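Local coordinates for protein trans-4-hydroxy-L-proline dehydratase (Clostridioides difficile 70-100-2010, PDB 6VXC) that catalyses, as a glycyl radical enzyme, the dehydration of trans-4-hydroxy-L-proline to (S)-1-pyrroline-5-carboxylate during anaerobic hydroxyproline breakdown, at residues 192-206 with 217-231. Sequence-based numbering, arbitrary orientation.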
ATOM      1  N   PHE A 192       3.636  14.578 -22.646  1.00 12.83           N
ATOM      2  CA  PHE A 192       4.601  15.355 -21.883  1.00 14.52           C
ATOM      3  C   PHE A 192       5.135  16.564 -22.643  1.00 15.10           C
ATOM      4  O   PHE A 192       5.625  17.507 -22.007  1.00 14.66           O
ATOM      5  CB  PHE A 192       5.732  14.445 -21.404  1.00 13.59           C
ATOM      6  CG  PHE A 192       5.319  13.603 -20.236  1.00 13.57           C
ATOM      7  CD1 PHE A 192       5.415  14.096 -18.942  1.00 12.37           C
ATOM      8  CD2 PHE A 192       4.772  12.340 -20.431  1.00 14.55           C
ATOM      9  CE1 PHE A 192       4.991  13.329 -17.850  1.00 14.31           C
ATOM     10  CE2 PHE A 192       4.349  11.568 -19.342  1.00 14.59           C
ATOM     11  CZ  PHE A 192       4.458  12.060 -18.058  1.00 11.49           C
ATOM     12  N   LEU A 193       5.021  16.581 -23.974  1.00 14.98           N
ATOM     13  CA  LEU A 193       5.280  17.814 -24.704  1.00 14.41           C
ATOM     14  C   LEU A 193       4.220  18.859 -24.393  1.00 17.11           C
ATOM     15  O   LEU A 193       4.538  20.046 -24.286  1.00 15.72           O
ATOM     16  CB  LEU A 193       5.341  17.555 -26.207  1.00 19.15           C
ATOM     17  CG  LEU A 193       6.521  16.730 -26.673  1.00 16.11           C
ATOM     18  CD1 LEU A 193       6.341  16.403 -28.139  1.00 24.11           C
ATOM     19  CD2 LEU A 193       7.826  17.491 -26.431  1.00 20.80           C
ATOM     20  N   ASP A 194       2.957  18.435 -24.252  1.00 17.05           N
ATOM     21  CA  ASP A 194       1.895  19.359 -23.845  1.00 15.35           C
ATOM     22  C   ASP A 194       2.152  19.921 -22.450  1.00 17.07           C
ATOM     23  O   ASP A 194       1.967  21.120 -22.200  1.00 18.26           O
ATOM     24  CB  ASP A 194       0.536  18.663 -23.846  1.00 13.63           C
ATOM     25  CG  ASP A 194       0.084  18.228 -25.220  1.00 20.97           C
ATOM     26  OD1 ASP A 194       0.315  18.969 -26.201  1.00 20.44           O
ATOM     27  OD2 ASP A 194      -0.525  17.135 -25.302  1.00 22.05           O
ATOM     28  N   LEU A 195       2.490  19.045 -21.499  1.00 17.36           N
ATOM     29  CA  LEU A 195       2.726  19.503 -20.136  1.00 14.04           C
ATOM     30  C   LEU A 195       3.902  20.462 -20.114  1.00 15.53           C
ATOM     31  O   LEU A 195       3.867  21.485 -19.429  1.00 16.68           O
ATOM     32  CB  LEU A 195       2.972  18.302 -19.219  1.00 13.36           C
ATOM     33  CG  LEU A 195       1.769  17.357 -19.020  1.00 12.87           C
ATOM     34  CD1 LEU A 195       2.163  16.028 -18.359  1.00 13.24           C
ATOM     35  CD2 LEU A 195       0.707  18.034 -18.187  1.00 14.66           C
ATOM     36  N   LYS A 196       4.933  20.180 -20.914  1.00 17.44           N
ATOM     37  CA  LYS A 196       6.068  21.097 -20.960  1.00 17.23           C
ATOM     38  C   LYS A 196       5.646  22.482 -21.443  1.00 19.03           C
ATOM     39  O   LYS A 196       6.075  23.494 -20.889  1.00 18.54           O
ATOM     40  CB  LYS A 196       7.178  20.533 -21.840  1.00 17.65           C
ATOM     41  CG  LYS A 196       8.439  21.370 -21.754  1.00 21.84           C
ATOM     42  CD  LYS A 196       9.565  20.820 -22.592  1.00 23.11           C
ATOM     43  CE  LYS A 196      10.750  21.779 -22.568  1.00 29.17           C
ATOM     44  NZ  LYS A 196      11.865  21.270 -23.393  1.00 29.25           N
ATOM     45  N   LYS A 197       4.773  22.549 -22.449  1.00 17.99           N
ATOM     46  CA  LYS A 197       4.267  23.850 -22.879  1.00 21.45           C
ATOM     47  C   LYS A 197       3.502  24.536 -21.759  1.00 17.79           C
ATOM     48  O   LYS A 197       3.584  25.757 -21.597  1.00 20.01           O
ATOM     49  CB  LYS A 197       3.375  23.693 -24.113  1.00 20.24           C
ATOM     50  CG  LYS A 197       4.142  23.343 -25.365  1.00 27.41           C
ATOM     51  CD  LYS A 197       3.239  23.288 -26.583  1.00 33.18           C
ATOM     52  CE  LYS A 197       4.061  23.283 -27.859  1.00 38.37           C
ATOM     53  NZ  LYS A 197       3.235  22.904 -29.042  1.00 50.68           N
ATOM     54  N   ASP A 198       2.709  23.771 -21.008  1.00 17.54           N
ATOM     55  CA  ASP A 198       2.042  24.333 -19.840  1.00 17.70           C
ATOM     56  C   ASP A 198       3.056  24.889 -18.845  1.00 18.44           C
ATOM     57  O   ASP A 198       2.840  25.952 -18.257  1.00 18.72           O
ATOM     58  CB  ASP A 198       1.169  23.276 -19.159  1.00 15.31           C
ATOM     59  CG  ASP A 198      -0.024  22.836 -20.010  1.00 23.04           C
ATOM     60  OD1 ASP A 198      -0.392  23.530 -20.982  1.00 27.33           O
ATOM     61  OD2 ASP A 198      -0.600  21.779 -19.691  1.00 26.07           O
ATOM     62  N   ILE A 199       4.147  24.161 -18.616  1.00 16.95           N
ATOM     63  CA  ILE A 199       5.146  24.595 -17.647  1.00 17.17           C
ATOM     64  C   ILE A 199       5.859  25.855 -18.136  1.00 19.54           C
ATOM     65  O   ILE A 199       6.056  26.811 -17.379  1.00 18.65           O
ATOM     66  CB  ILE A 199       6.128  23.443 -17.361  1.00 15.79           C
ATOM     67  CG1 ILE A 199       5.411  22.322 -16.578  1.00 13.99           C
ATOM     68  CG2 ILE A 199       7.397  23.966 -16.655  1.00 15.29           C
ATOM     69  CD1 ILE A 199       6.075  20.958 -16.695  1.00 12.86           C
ATOM     70  N   GLU A 200       6.216  25.891 -19.415  1.00 19.13           N
ATOM     71  CA  GLU A 200       6.867  27.076 -19.965  1.00 18.88           C
ATOM     72  C   GLU A 200       5.956  28.290 -19.884  1.00 21.51           C
ATOM     73  O   GLU A 200       6.421  29.407 -19.628  1.00 23.18           O
ATOM     74  CB  GLU A 200       7.301  26.790 -21.401  1.00 20.04           C
ATOM     75  CG  GLU A 200       8.481  25.827 -21.450  1.00 21.95           C
ATOM     76  CD  GLU A 200       8.822  25.321 -22.842  1.00 25.75           C
ATOM     77  OE1 GLU A 200       7.966  25.391 -23.752  1.00 28.47           O
ATOM     78  OE2 GLU A 200       9.975  24.880 -23.027  1.00 30.47           O
ATOM     79  N   ALA A 201       4.652  28.094 -20.079  1.00 21.09           N
ATOM     80  CA  ALA A 201       3.717  29.200 -19.913  1.00 21.06           C
ATOM     81  C   ALA A 201       3.715  29.715 -18.477  1.00 23.28           C
ATOM     82  O   ALA A 201       3.687  30.931 -18.247  1.00 20.45           O
ATOM     83  CB  ALA A 201       2.313  28.768 -20.328  1.00 20.95           C
ATOM     84  N   ARG A 202       3.740  28.805 -17.495  1.00 21.35           N
ATOM     85  CA  ARG A 202       3.810  29.230 -16.098  1.00 20.76           C
ATOM     86  C   ARG A 202       5.103  29.992 -15.821  1.00 18.57           C
ATOM     87  O   ARG A 202       5.092  31.020 -15.140  1.00 18.69           O
ATOM     88  CB  ARG A 202       3.705  28.025 -15.163  1.00 21.78           C
ATOM     89  CG  ARG A 202       2.304  27.487 -14.955  1.00 21.20           C
ATOM     90  CD  ARG A 202       1.401  28.448 -14.167  1.00 21.95           C
ATOM     91  NE  ARG A 202       1.774  28.542 -12.753  1.00 24.95           N
ATOM     92  CZ  ARG A 202       2.129  29.667 -12.134  1.00 24.03           C
ATOM     93  NH1 ARG A 202       2.169  30.815 -12.791  1.00 23.62           N
ATOM     94  NH2 ARG A 202       2.456  29.642 -10.852  1.00 26.84           N
ATOM     95  N   LEU A 203       6.233  29.482 -16.318  1.00 17.20           N
ATOM     96  CA  LEU A 203       7.511  30.154 -16.095  1.00 20.50           C
ATOM     97  C   LEU A 203       7.489  31.588 -16.625  1.00 21.89           C
ATOM     98  O   LEU A 203       8.054  32.493 -16.005  1.00 23.18           O
ATOM     99  CB  LEU A 203       8.650  29.352 -16.727  1.00 17.52           C
ATOM    100  CG  LEU A 203       9.122  28.138 -15.915  1.00 18.25           C
ATOM    101  CD1 LEU A 203      10.030  27.220 -16.734  1.00 16.30           C
ATOM    102  CD2 LEU A 203       9.822  28.597 -14.645  1.00 18.41           C
ATOM    103  N   LYS A 204       6.841  31.815 -17.766  1.00 22.91           N
ATOM    104  CA  LYS A 204       6.832  33.149 -18.353  1.00 26.20           C
ATOM    105  C   LYS A 204       5.990  34.127 -17.551  1.00 26.49           C
ATOM    106  O   LYS A 204       6.189  35.339 -17.676  1.00 31.53           O
ATOM    107  CB  LYS A 204       6.335  33.085 -19.797  1.00 24.78           C
ATOM    108  CG  LYS A 204       7.323  32.425 -20.731  1.00 33.29           C
ATOM    109  CD  LYS A 204       6.813  32.373 -22.162  1.00 41.20           C
ATOM    110  CE  LYS A 204       7.689  31.453 -22.999  1.00 43.02           C
ATOM    111  NZ  LYS A 204       6.996  30.829 -24.174  1.00 49.59           N
ATOM    112  N   GLU A 205       5.072  33.650 -16.719  1.00 24.06           N
ATOM    113  CA  GLU A 205       4.201  34.571 -16.008  1.00 23.29           C
ATOM    114  C   GLU A 205       4.602  34.783 -14.553  1.00 19.30           C
ATOM    115  O   GLU A 205       3.940  35.546 -13.851  1.00 21.66           O
ATOM    116  CB  GLU A 205       2.755  34.101 -16.124  1.00 24.72           C
ATOM    117  CG  GLU A 205       2.483  32.763 -15.561  1.00 29.48           C
ATOM    118  CD  GLU A 205       1.075  32.284 -15.891  1.00 31.28           C
ATOM    119  OE1 GLU A 205       0.329  33.030 -16.554  1.00 36.57           O
ATOM    120  OE2 GLU A 205       0.721  31.159 -15.488  1.00 31.77           O
ATOM    121  N   LEU A 206       5.696  34.179 -14.104  1.00 17.84           N
ATOM    122  CA  LEU A 206       6.190  34.441 -12.756  1.00 22.91           C
ATOM    123  C   LEU A 206       6.525  35.923 -12.583  1.00 20.47           C
ATOM    124  O   LEU A 206       7.169  36.537 -13.437  1.00 22.10           O
ATOM    125  CB  LEU A 206       7.431  33.590 -12.483  1.00 18.61           C
ATOM    126  CG  LEU A 206       7.200  32.079 -12.466  1.00 18.82           C
ATOM    127  CD1 LEU A 206       8.483  31.339 -12.177  1.00 15.51           C
ATOM    128  CD2 LEU A 206       6.118  31.714 -11.451  1.00 14.19           C
ATOM    129  N   LYS A 217       9.033  28.819  -7.024  1.00 17.12           N
ATOM    130  CA  LYS A 217       8.209  28.311  -8.112  1.00 15.29           C
ATOM    131  C   LYS A 217       9.054  28.005  -9.340  1.00 16.37           C
ATOM    132  O   LYS A 217       8.883  26.956  -9.977  1.00 13.88           O
ATOM    133  CB  LYS A 217       7.119  29.318  -8.461  1.00 14.95           C
ATOM    134  CG  LYS A 217       6.164  29.663  -7.318  1.00 19.04           C
ATOM    135  CD  LYS A 217       4.794  29.945  -7.874  1.00 17.26           C
ATOM    136  CE  LYS A 217       4.170  31.224  -7.378  1.00 21.67           C
ATOM    137  NZ  LYS A 217       3.868  31.310  -5.941  1.00 20.63           N
ATOM    138  N   LYS A 218       9.986  28.909  -9.674  1.00 16.65           N
ATOM    139  CA  LYS A 218      10.821  28.730 -10.858  1.00 14.54           C
ATOM    140  C   LYS A 218      11.669  27.470 -10.764  1.00 14.53           C
ATOM    141  O   LYS A 218      11.775  26.716 -11.736  1.00 14.91           O
ATOM    142  CB  LYS A 218      11.717  29.954 -11.060  1.00 15.18           C
ATOM    143  CG  LYS A 218      12.501  29.953 -12.363  1.00 18.86           C
ATOM    144  CD  LYS A 218      13.530  31.087 -12.398  1.00 26.93           C
ATOM    145  CE  LYS A 218      14.341  31.097 -13.683  1.00 32.10           C
ATOM    146  NZ  LYS A 218      13.529  31.654 -14.801  1.00 41.49           N
ATOM    147  N   ALA A 219      12.282  27.230  -9.598  1.00 14.21           N
ATOM    148  CA  ALA A 219      13.114  26.045  -9.413  1.00 14.23           C
ATOM    149  C   ALA A 219      12.297  24.765  -9.608  1.00 16.04           C
ATOM    150  O   ALA A 219      12.736  23.837 -10.301  1.00 15.87           O
ATOM    151  CB  ALA A 219      13.764  26.081  -8.027  1.00 16.76           C
ATOM    152  N   ASP A 220      11.096  24.705  -9.020  1.00 15.54           N
ATOM    153  CA  ASP A 220      10.246  23.521  -9.191  1.00 12.59           C
ATOM    154  C   ASP A 220       9.759  23.374 -10.635  1.00 12.98           C
ATOM    155  O   ASP A 220       9.746  22.270 -11.173  1.00 16.29           O
ATOM    156  CB  ASP A 220       9.033  23.587  -8.254  1.00 13.76           C
ATOM    157  CG  ASP A 220       9.343  23.141  -6.820  1.00 18.23           C
ATOM    158  OD1 ASP A 220      10.413  22.539  -6.579  1.00 20.34           O
ATOM    159  OD2 ASP A 220       8.490  23.395  -5.936  1.00 19.54           O
ATOM    160  N   LEU A 221       9.348  24.473 -11.274  1.00 16.33           N
ATOM    161  CA  LEU A 221       8.853  24.408 -12.650  1.00 15.84           C
ATOM    162  C   LEU A 221       9.974  24.046 -13.625  1.00 15.65           C
ATOM    163  O   LEU A 221       9.766  23.256 -14.553  1.00 14.89           O
ATOM    164  CB  LEU A 221       8.213  25.748 -13.026  1.00 11.79           C
ATOM    165  CG  LEU A 221       6.874  26.016 -12.333  1.00 16.18           C
ATOM    166  CD1 LEU A 221       6.540  27.481 -12.322  1.00 15.05           C
ATOM    167  CD2 LEU A 221       5.739  25.234 -13.003  1.00 13.64           C
ATOM    168  N   GLU A 222      11.168  24.611 -13.433  1.00 16.53           N
ATOM    169  CA  GLU A 222      12.303  24.214 -14.268  1.00 17.33           C
ATOM    170  C   GLU A 222      12.578  22.720 -14.152  1.00 13.95           C
ATOM    171  O   GLU A 222      12.888  22.059 -15.147  1.00 17.13           O
ATOM    172  CB  GLU A 222      13.569  25.001 -13.901  1.00 18.82           C
ATOM    173  CG  GLU A 222      13.589  26.429 -14.355  1.00 24.69           C
ATOM    174  CD  GLU A 222      14.907  27.152 -14.031  1.00 26.10           C
ATOM    175  OE1 GLU A 222      15.171  28.180 -14.687  1.00 34.15           O
ATOM    176  OE2 GLU A 222      15.676  26.695 -13.153  1.00 23.91           O
ATOM    177  N   ALA A 223      12.506  22.174 -12.937  1.00 15.05           N
ATOM    178  CA  ALA A 223      12.707  20.742 -12.778  1.00 13.26           C
ATOM    179  C   ALA A 223      11.625  19.944 -13.504  1.00 13.25           C
ATOM    180  O   ALA A 223      11.912  18.920 -14.130  1.00 14.29           O
ATOM    181  CB  ALA A 223      12.747  20.380 -11.293  1.00 14.16           C
ATOM    182  N   MET A 224      10.372  20.391 -13.416  1.00 15.62           N
ATOM    183  CA  MET A 224       9.293  19.684 -14.100  1.00 15.06           C
ATOM    184  C   MET A 224       9.523  19.645 -15.601  1.00 14.09           C
ATOM    185  O   MET A 224       9.244  18.629 -16.252  1.00 17.40           O
ATOM    186  CB  MET A 224       7.941  20.321 -13.771  1.00 13.71           C
ATOM    187  CG  MET A 224       7.486  20.095 -12.341  1.00 12.64           C
ATOM    188  SD  MET A 224       5.906  20.895 -12.029  1.00 18.13           S
ATOM    189  CE  MET A 224       6.231  21.672 -10.472  1.00 13.45           C
ATOM    190  N   ALA A 225      10.022  20.748 -16.171  1.00 16.29           N
ATOM    191  CA  ALA A 225      10.298  20.800 -17.607  1.00 13.25           C
ATOM    192  C   ALA A 225      11.370  19.794 -18.007  1.00 14.61           C
ATOM    193  O   ALA A 225      11.269  19.140 -19.055  1.00 17.13           O
ATOM    194  CB  ALA A 225      10.711  22.220 -18.008  1.00 15.25           C
ATOM    195  N   ILE A 226      12.409  19.664 -17.190  1.00 14.52           N
ATOM    196  CA  ILE A 226      13.440  18.674 -17.462  1.00 15.65           C
ATOM    197  C   ILE A 226      12.868  17.261 -17.367  1.00 15.68           C
ATOM    198  O   ILE A 226      13.222  16.384 -18.157  1.00 14.71           O
ATOM    199  CB  ILE A 226      14.634  18.890 -16.512  1.00 12.24           C
ATOM    200  CG1 ILE A 226      15.332  20.230 -16.848  1.00 17.70           C
ATOM    201  CG2 ILE A 226      15.576  17.708 -16.587  1.00 12.97           C
ATOM    202  CD1 ILE A 226      16.286  20.733 -15.769  1.00 17.35           C
ATOM    203  N   ALA A 227      11.981  17.020 -16.400  1.00 15.90           N
ATOM    204  CA  ALA A 227      11.338  15.711 -16.300  1.00 14.95           C
ATOM    205  C   ALA A 227      10.523  15.388 -17.552  1.00 14.93           C
ATOM    206  O   ALA A 227      10.497  14.235 -18.000  1.00 18.12           O
ATOM    207  CB  ALA A 227      10.459  15.660 -15.047  1.00 12.96           C
ATOM    208  N   CYS A 228       9.838  16.387 -18.121  1.00 16.14           N
ATOM    209  CA  CYS A 228       9.101  16.174 -19.370  1.00 18.37           C
ATOM    210  C   CYS A 228      10.034  15.738 -20.491  1.00 17.36           C
ATOM    211  O   CYS A 228       9.729  14.800 -21.240  1.00 17.46           O
ATOM    212  CB  CYS A 228       8.354  17.444 -19.789  1.00 13.85           C
ATOM    213  SG  CYS A 228       6.962  17.951 -18.749  1.00 17.98           S
ATOM    214  N   ASP A 229      11.166  16.437 -20.645  1.00 19.07           N
ATOM    215  CA  ASP A 229      12.148  16.047 -21.653  1.00 16.37           C
ATOM    216  C   ASP A 229      12.599  14.608 -21.458  1.00 16.31           C
ATOM    217  O   ASP A 229      12.852  13.892 -22.430  1.00 19.52           O
ATOM    218  CB  ASP A 229      13.373  16.969 -21.613  1.00 18.00           C
ATOM    219  CG  ASP A 229      13.074  18.379 -22.067  1.00 20.91           C
ATOM    220  OD1 ASP A 229      12.142  18.564 -22.874  1.00 26.58           O
ATOM    221  OD2 ASP A 229      13.795  19.299 -21.622  1.00 24.20           O
ATOM    222  N   ALA A 230      12.774  14.188 -20.205  1.00 15.59           N
ATOM    223  CA  ALA A 230      13.185  12.815 -19.956  1.00 15.17           C
ATOM    224  C   ALA A 230      12.137  11.827 -20.469  1.00 15.89           C
ATOM    225  O   ALA A 230      12.481  10.798 -21.061  1.00 16.89           O
ATOM    226  CB  ALA A 230      13.461  12.614 -18.467  1.00 15.57           C
ATOM    227  N   MET A 231      10.855  12.112 -20.250  1.00 16.66           N
ATOM    228  CA  MET A 231       9.837  11.184 -20.739  1.00 16.12           C
ATOM    229  C   MET A 231       9.839  11.126 -22.263  1.00 15.44           C
ATOM    230  O   MET A 231       9.691  10.049 -22.851  1.00 19.26           O
ATOM    231  CB  MET A 231       8.452  11.569 -20.202  1.00 13.73           C
ATOM    232  CG  MET A 231       8.321  11.423 -18.680  1.00 13.24           C
ATOM    233  SD  MET A 231       8.650   9.760 -18.086  1.00 17.75           S
ATOM    234  CE  MET A 231       7.265   8.856 -18.744  1.00 13.31           C
TER
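F192, I199 and L203 pack against M231, C228 and L221 in an antiparallel helical hairpin at the periphery of the glycyl radical enzyme fold; the centre of the contact lies about 30 Å from the centre of the chain. The short helix 192-205 lies along the first half of the long helix 214-248; the segment axes approach to 8.9 Å with 163° between their directions, and ten residues separate segments 192-206 and 217-231. Knobs-into-holes packing occurs twice. I199 enters the hole made by L221, M224, A225 and C228, its two branches dividing the work: CD1 reaches M224 CB at 3.5 Å, whereas CG2, anti to the backbone N, is directed at the L221 carbonyl and the A225 methyl. Reciprocally, C228 sits among F192, L195, K196 and I199, with its SG 3.7 Å from I199 CD1. Toward the hairpin turn, L203 and L221 lie alongside each other, pointing opposite ways, L203 CD2 being 3.7 Å from L221 CB, and L206 CD1 rests against CA and CB of K218. R202 turns its NH1 to E205 OE2 within its own segment, while NE bonds I552 O; the neighbouring K217 amine is paired with D211 and D213. I552 of helix 551-554 also packs on L195, I199 and M224. A salt bridge spans one flank: the fully extended K196 chain carries NZ to the syn lone pair of D229 OD1 at 2.8 Å. At the opposite end from the turn, M231 covers one face of the F192 ring. Later bends of its chain hold SD above that face, a Met-aromatic contact 5.0 Å from the centroid, while chi1 (-66°) sets M231 CG in CH-pi contact 3.7 Å from the F192 ring centroid, 3° off the ring normal.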